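NAD-dependent epimerase/dehydratase domain-containing protein (Ruegeria pomeroyi DSS-3, PDB 3IUS) is of unknown function but probably binds NAD through a Rossmann-type domain related to the atypical short-chain dehydrogenases/reductases. Local coordinates at residues G99-T104 with H147-A152; G56-L61 with A82-Q87. One frame throughout, in Å; residues are numbered along the deposited sequence.

Contact 1 pairs two inner parallel strands of the large sheet. Contact 2 lies toward the outside of the chain, where a loop meets a helix over strand 7-11. Their centres are 21 Å apart and their nearest atoms about 10 Å apart, so they do not touch. They follow one another in the chain: helix 79-90, which carries half of contact 2, leads into strand 97-103 of contact 1. Both are parts of a Rossmann-like domain. Leu101 of contact 1 lies near, without touching, a probable dinucleotide-binding motif, Gly12, Gly14 and Ala17. Near contact 2, a formic acid molecule, probably from the crystallisation liquor, sits about 4 Å from the Glu58 side chain.

Contact 1: G99-T104 with H147-A152; sequences GYLSTT and HVFRLA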
loop_
_atom_site.group_PDB
_atom_site.type_symbol
_atom_site.label_atom_id
_atom_site.label_comp_id
_atom_site.label_asym_id
_atom_site.label_seq_id
_atom_site.Cartn_x
_atom_site.Cartn_y
_atom_site.Cartn_z
ATOM N N GLY A 99 -4.039 -7.755 9.282
ATOM C CA GLY A 99 -3.217 -7.379 8.154
ATOM C C GLY A 99 -2.442 -6.104 8.427
ATOM O O GLY A 99 -3.034 -5.081 8.768
ATOM N N TYR A 100 -1.121 -6.174 8.308
ATOM C CA TYR A 100 -0.293 -4.980 8.391
ATOM C C TYR A 100 0.133 -4.563 6.999
ATOM O O TYR A 100 0.752 -5.341 6.276
ATOM C CB TYR A 100 0.946 -5.201 9.268
ATOM C CG TYR A 100 1.861 -3.994 9.276
ATOM C CD1 TYR A 100 1.479 -2.816 9.908
ATOM C CD2 TYR A 100 3.093 -4.024 8.634
ATOM C CE1 TYR A 100 2.295 -1.702 9.906
ATOM C CE2 TYR A 100 3.917 -2.917 8.629
ATOM C CZ TYR A 100 3.516 -1.759 9.271
ATOM O OH TYR A 100 4.328 -0.652 9.265
ATOM N N LEU A 101 -0.205 -3.336 6.613
ATOM C CA LEU A 101 0.243 -2.818 5.333
ATOM C C LEU A 101 1.653 -2.244 5.463
ATOM O O LEU A 101 1.885 -1.282 6.203
ATOM C CB LEU A 101 -0.733 -1.779 4.780
ATOM C CG LEU A 101 -2.171 -2.267 4.550
ATOM C CD1 LEU A 101 -3.018 -1.171 3.906
ATOM C CD2 LEU A 101 -2.202 -3.540 3.706
ATOM N N SER A 102 2.588 -2.861 4.748
ATOM C CA SER A 102 3.982 -2.452 4.743
ATOM C C SER A 102 4.297 -1.904 3.359
ATOM O O SER A 102 3.387 -1.560 2.608
ATOM C CB SER A 102 4.889 -3.646 5.076
ATOM O OG SER A 102 6.231 -3.235 5.303
ATOM N N THR A 103 5.577 -1.826 3.015
ATOM C CA THR A 103 5.974 -1.364 1.688
ATOM C C THR A 103 7.159 -2.169 1.169
ATOM O O THR A 103 7.757 -2.958 1.906
ATOM C CB THR A 103 6.370 0.131 1.680
ATOM O OG1 THR A 103 7.628 0.290 2.345
ATOM C CG2 THR A 103 5.310 0.991 2.365
ATOM N N THR A 104 7.501 -1.963 -0.099
ATOM C CA THR A 104 8.627 -2.670 -0.699
ATOM C C THR A 104 9.959 -2.007 -0.376
ATOM O O THR A 104 11.009 -2.477 -0.821
ATOM C CB THR A 104 8.485 -2.792 -2.225
ATOM O OG1 THR A 104 8.386 -1.482 -2.803
ATOM C CG2 THR A 104 7.255 -3.612 -2.592
ATOM N N HIS A 147 -0.563 -11.024 8.953
ATOM C CA HIS A 147 -0.219 -11.122 7.550
ATOM C C HIS A 147 0.371 -9.783 7.209
ATOM O O HIS A 147 -0.186 -8.759 7.588
ATOM C CB HIS A 147 -1.464 -11.390 6.700
ATOM C CG HIS A 147 -2.218 -12.615 7.120
ATOM N ND1 HIS A 147 -2.981 -12.658 8.267
ATOM C CD2 HIS A 147 -2.311 -13.844 6.559
ATOM C CE1 HIS A 147 -3.513 -13.862 8.394
ATOM N NE2 HIS A 147 -3.125 -14.600 7.370
ATOM N N VAL A 148 1.521 -9.800 6.545
ATOM C CA VAL A 148 2.190 -8.572 6.144
ATOM C C VAL A 148 2.080 -8.405 4.641
ATOM O O VAL A 148 2.373 -9.329 3.878
ATOM C CB VAL A 148 3.676 -8.582 6.548
ATOM C CG1 VAL A 148 4.415 -7.407 5.899
ATOM C CG2 VAL A 148 3.818 -8.550 8.071
ATOM N N PHE A 149 1.680 -7.211 4.216
ATOM C CA PHE A 149 1.513 -6.920 2.805
ATOM C C PHE A 149 2.442 -5.792 2.431
ATOM O O PHE A 149 2.246 -4.660 2.856
ATOM C CB PHE A 149 0.058 -6.537 2.506
ATOM C CG PHE A 149 -0.931 -7.609 2.861
ATOM C CD1 PHE A 149 -1.281 -8.577 1.935
ATOM C CD2 PHE A 149 -1.495 -7.656 4.128
ATOM C CE1 PHE A 149 -2.179 -9.576 2.264
ATOM C CE2 PHE A 149 -2.398 -8.648 4.461
ATOM C CZ PHE A 149 -2.740 -9.606 3.525
ATOM N N ARG A 150 3.471 -6.115 1.653
ATOM C CA ARG A 150 4.430 -5.119 1.211
ATOM C C ARG A 150 3.931 -4.493 -0.081
ATOM O O ARG A 150 4.022 -5.078 -1.161
ATOM C CB ARG A 150 5.829 -5.735 1.074
ATOM C CG ARG A 150 6.273 -6.424 2.376
ATOM C CD ARG A 150 7.666 -7.052 2.304
ATOM N NE ARG A 150 8.087 -7.515 3.628
ATOM C CZ ARG A 150 9.000 -8.461 3.846
ATOM N NH1 ARG A 150 9.592 -9.062 2.820
ATOM N NH2 ARG A 150 9.313 -8.809 5.090
ATOM N N LEU A 151 3.382 -3.293 0.060
ATOM C CA LEU A 151 2.706 -2.611 -1.035
ATOM C C LEU A 151 3.695 -1.850 -1.898
ATOM O O LEU A 151 4.610 -1.207 -1.390
ATOM C CB LEU A 151 1.645 -1.651 -0.487
ATOM C CG LEU A 151 0.572 -2.216 0.442
ATOM C CD1 LEU A 151 -0.378 -1.112 0.910
ATOM C CD2 LEU A 151 -0.201 -3.332 -0.240
ATOM N N ALA A 152 3.513 -1.942 -3.208
ATOM C CA ALA A 152 4.267 -1.116 -4.133
ATOM C C ALA A 152 3.644 0.280 -4.156
ATOM O O ALA A 152 2.758 0.591 -3.354
ATOM C CB ALA A 152 4.268 -1.747 -5.522
#
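Tyr100 N donates to His147 O at 2.8 Å, and Phe149 N returns a bond to Tyr100 O at 2.9 Å. The parallel ladder continues with Ser102 N to Phe149 O at 2.6 Å. Leu151 N then reaches Ser102 O at 3.1 Å, from above the carbonyl plane. A weak bond from Thr104 N to Leu151 O closes the ladder. The two strand segments run at 35° to each other.

Leu101, Phe149 and Leu151 share one face. Leu101 CD2 meets Phe149 CB at 3.9 Å, and Leu151 CD1 packs on Leu101 CB. Gly99 CA lies at the edge of the Phe149 ring, in its plane, 4.0 Å from CE2. Ser102 and Arg150 share the other face. Their polar ends meet on Glu135: Arg150 NH2 forms a salt bridge to OE1, and Ser102 OG bonds to OE2. Arg150 NH1 also bonds to Tyr107 OH. The chain of Arg150, extended from CG to NE (chi2 -180°, chi3 172°), carries the guanidinium to Glu135 of helix 126-140 and to Tyr107. His147 NE2 is bonded to Asp200 N, and His147 ND1 to Val98 O.

The pair lies inside the parallel Rossmann sheet. Strand 66-69 flanks 97-103, and strand 204-207 flanks 146-155. Helix 126-140 packs on the face of Tyr100 and Val148, and helix 185-197 on that of Phe149.

Contact 2: G56-L61 with A82-Q87; sequences GEEPSL and AALGDQ
Glu58 has CG anti to its own N (chi1 177°) and stays extended beyond it, which carries its carboxylate across to Leu84 and Gln87. The bend of Gln87 at chi2 (92°) turns its amide toward that carboxylate. The two groups come from opposite directions with their planes 89° apart. Gln87 NE2 lies 3.1 Å from Glu58 OE1 and 3.5 Å from OE2. Leu84 CD2 lies over one face of the carboxylate, 3.3 Å from Glu58 OE1, and the Glu58 CG methylene packs on the same methyl at 3.4 Å. A water donates to Ala83 O at 3.0 Å and, weakly, to Glu58 OE2. The water links the acid only loosely to the helix backbone.

The rest of the contact is apolar. Pro59 CD meets Leu84 CD1, the other methyl of that leucine, at 4.1 Å. Leu61 CD1 touches Gln87 CB at 4.0 Å, the two side chains crossing at about a right angle.

The loop between strands 49-53 and 66-69 here rests against helix 79-90. Strand 7-11 lies beneath: Phe11 touches Pro59 and Leu84, and Leu9 touches Leu61. Trp54 touches Pro59, Ala83 and Leu84, joining loop and helix over the inner strand 7-11.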
loop_
_atom_site.group_PDB
_atom_site.type_symbol
_atom_site.label_atom_id
_atom_site.label_comp_id
_atom_site.label_asym_id
_atom_site.label_seq_id
_atom_site.Cartn_x
_atom_site.Cartn_y
_atom_site.Cartn_z
ATOM N N GLY A 56 -7.309 10.044 20.393
ATOM C CA GLY A 56 -8.471 10.554 21.092
ATOM C C GLY A 56 -8.892 9.489 22.083
ATOM O O GLY A 56 -8.079 9.033 22.888
ATOM N N GLU A 57 -10.152 9.076 22.022
ATOM C CA GLU A 57 -10.584 7.947 22.824
ATOM C C GLU A 57 -10.008 6.669 22.234
ATOM O O GLU A 57 -9.777 6.578 21.031
ATOM C CB GLU A 57 -12.110 7.870 22.907
ATOM C CG GLU A 57 -12.736 8.940 23.797
ATOM C CD GLU A 57 -12.111 9.002 25.191
ATOM O OE1 GLU A 57 -11.501 7.998 25.630
ATOM O OE2 GLU A 57 -12.231 10.061 25.846
ATOM N N GLU A 58 -9.759 5.689 23.091
ATOM C CA GLU A 58 -9.235 4.413 22.647
ATOM C C GLU A 58 -10.320 3.670 21.875
ATOM O O GLU A 58 -11.430 3.501 22.370
ATOM C CB GLU A 58 -8.779 3.602 23.858
ATOM C CG GLU A 58 -8.266 2.217 23.538
ATOM C CD GLU A 58 -7.727 1.506 24.768
ATOM O OE1 GLU A 58 -7.842 0.263 24.841
ATOM O OE2 GLU A 58 -7.193 2.197 25.666
ATOM N N PRO A 59 -10.010 3.243 20.639
ATOM C CA PRO A 59 -10.969 2.444 19.871
ATOM C C PRO A 59 -11.243 1.127 20.591
ATOM O O PRO A 59 -10.308 0.513 21.110
ATOM C CB PRO A 59 -10.233 2.175 18.553
ATOM C CG PRO A 59 -9.176 3.222 18.475
ATOM C CD PRO A 59 -8.768 3.488 19.889
ATOM N N SER A 60 -12.501 0.706 20.631
ATOM C CA SER A 60 -12.860 -0.542 21.295
ATOM C C SER A 60 -12.543 -1.762 20.438
ATOM O O SER A 60 -12.702 -1.736 19.220
ATOM C CB SER A 60 -14.339 -0.555 21.661
ATOM O OG SER A 60 -14.685 -1.799 22.250
ATOM N N LEU A 61 -12.105 -2.837 21.086
ATOM C CA LEU A 61 -11.783 -4.072 20.383
ATOM C C LEU A 61 -12.883 -5.101 20.564
ATOM O O LEU A 61 -12.786 -6.217 20.057
ATOM C CB LEU A 61 -10.445 -4.643 20.866
ATOM C CG LEU A 61 -9.205 -3.837 20.484
ATOM C CD1 LEU A 61 -7.956 -4.377 21.172
ATOM C CD2 LEU A 61 -9.033 -3.828 18.973
ATOM N N ALA A 82 2.256 0.849 19.732
ATOM C CA ALA A 82 2.771 1.709 20.794
ATOM C C ALA A 82 1.657 2.115 21.760
ATOM O O ALA A 82 1.875 2.217 22.968
ATOM C CB ALA A 82 3.451 2.943 20.205
ATOM N N ALA A 83 0.457 2.325 21.225
ATOM C CA ALA A 83 -0.664 2.802 22.025
ATOM C C ALA A 83 -1.552 1.671 22.536
ATOM O O ALA A 83 -2.202 1.807 23.571
ATOM C CB ALA A 83 -1.495 3.808 21.229
ATOM N N LEU A 84 -1.579 0.558 21.812
ATOM C CA LEU A 84 -2.573 -0.477 22.064
ATOM C C LEU A 84 -2.010 -1.893 22.024
ATOM O O LEU A 84 -2.767 -2.860 22.054
ATOM C CB LEU A 84 -3.708 -0.356 21.046
ATOM C CG LEU A 84 -4.710 0.779 21.264
ATOM C CD1 LEU A 84 -5.457 1.089 19.977
ATOM C CD2 LEU A 84 -5.676 0.415 22.378
ATOM N N GLY A 85 -0.688 -2.011 21.952
ATOM C CA GLY A 85 -0.042 -3.305 21.798
ATOM C C GLY A 85 -0.399 -4.303 22.883
ATOM O O GLY A 85 -0.617 -5.484 22.602
ATOM N N ASP A 86 -0.459 -3.827 24.123
ATOM C CA ASP A 86 -0.816 -4.672 25.261
ATOM C C ASP A 86 -2.186 -5.313 25.082
ATOM O O ASP A 86 -2.359 -6.505 25.331
ATOM C CB ASP A 86 -0.805 -3.860 26.561
ATOM C CG ASP A 86 0.600 -3.588 27.076
ATOM O OD1 ASP A 86 1.573 -3.815 26.325
ATOM O OD2 ASP A 86 0.728 -3.149 28.239
ATOM N N GLN A 87 -3.156 -4.512 24.653
ATOM C CA GLN A 87 -4.533 -4.975 24.494
ATOM C C GLN A 87 -4.649 -5.977 23.352
ATOM O O GLN A 87 -5.246 -7.045 23.496
ATOM C CB GLN A 87 -5.474 -3.788 24.252
ATOM C CG GLN A 87 -5.626 -2.835 25.442
ATOM C CD GLN A 87 -4.649 -1.666 25.414
ATOM O OE1 GLN A 87 -3.537 -1.769 24.891
ATOM N NE2 GLN A 87 -5.068 -0.541 25.986
HETATM O O HOH W 1 -4.403 3.779 24.289
#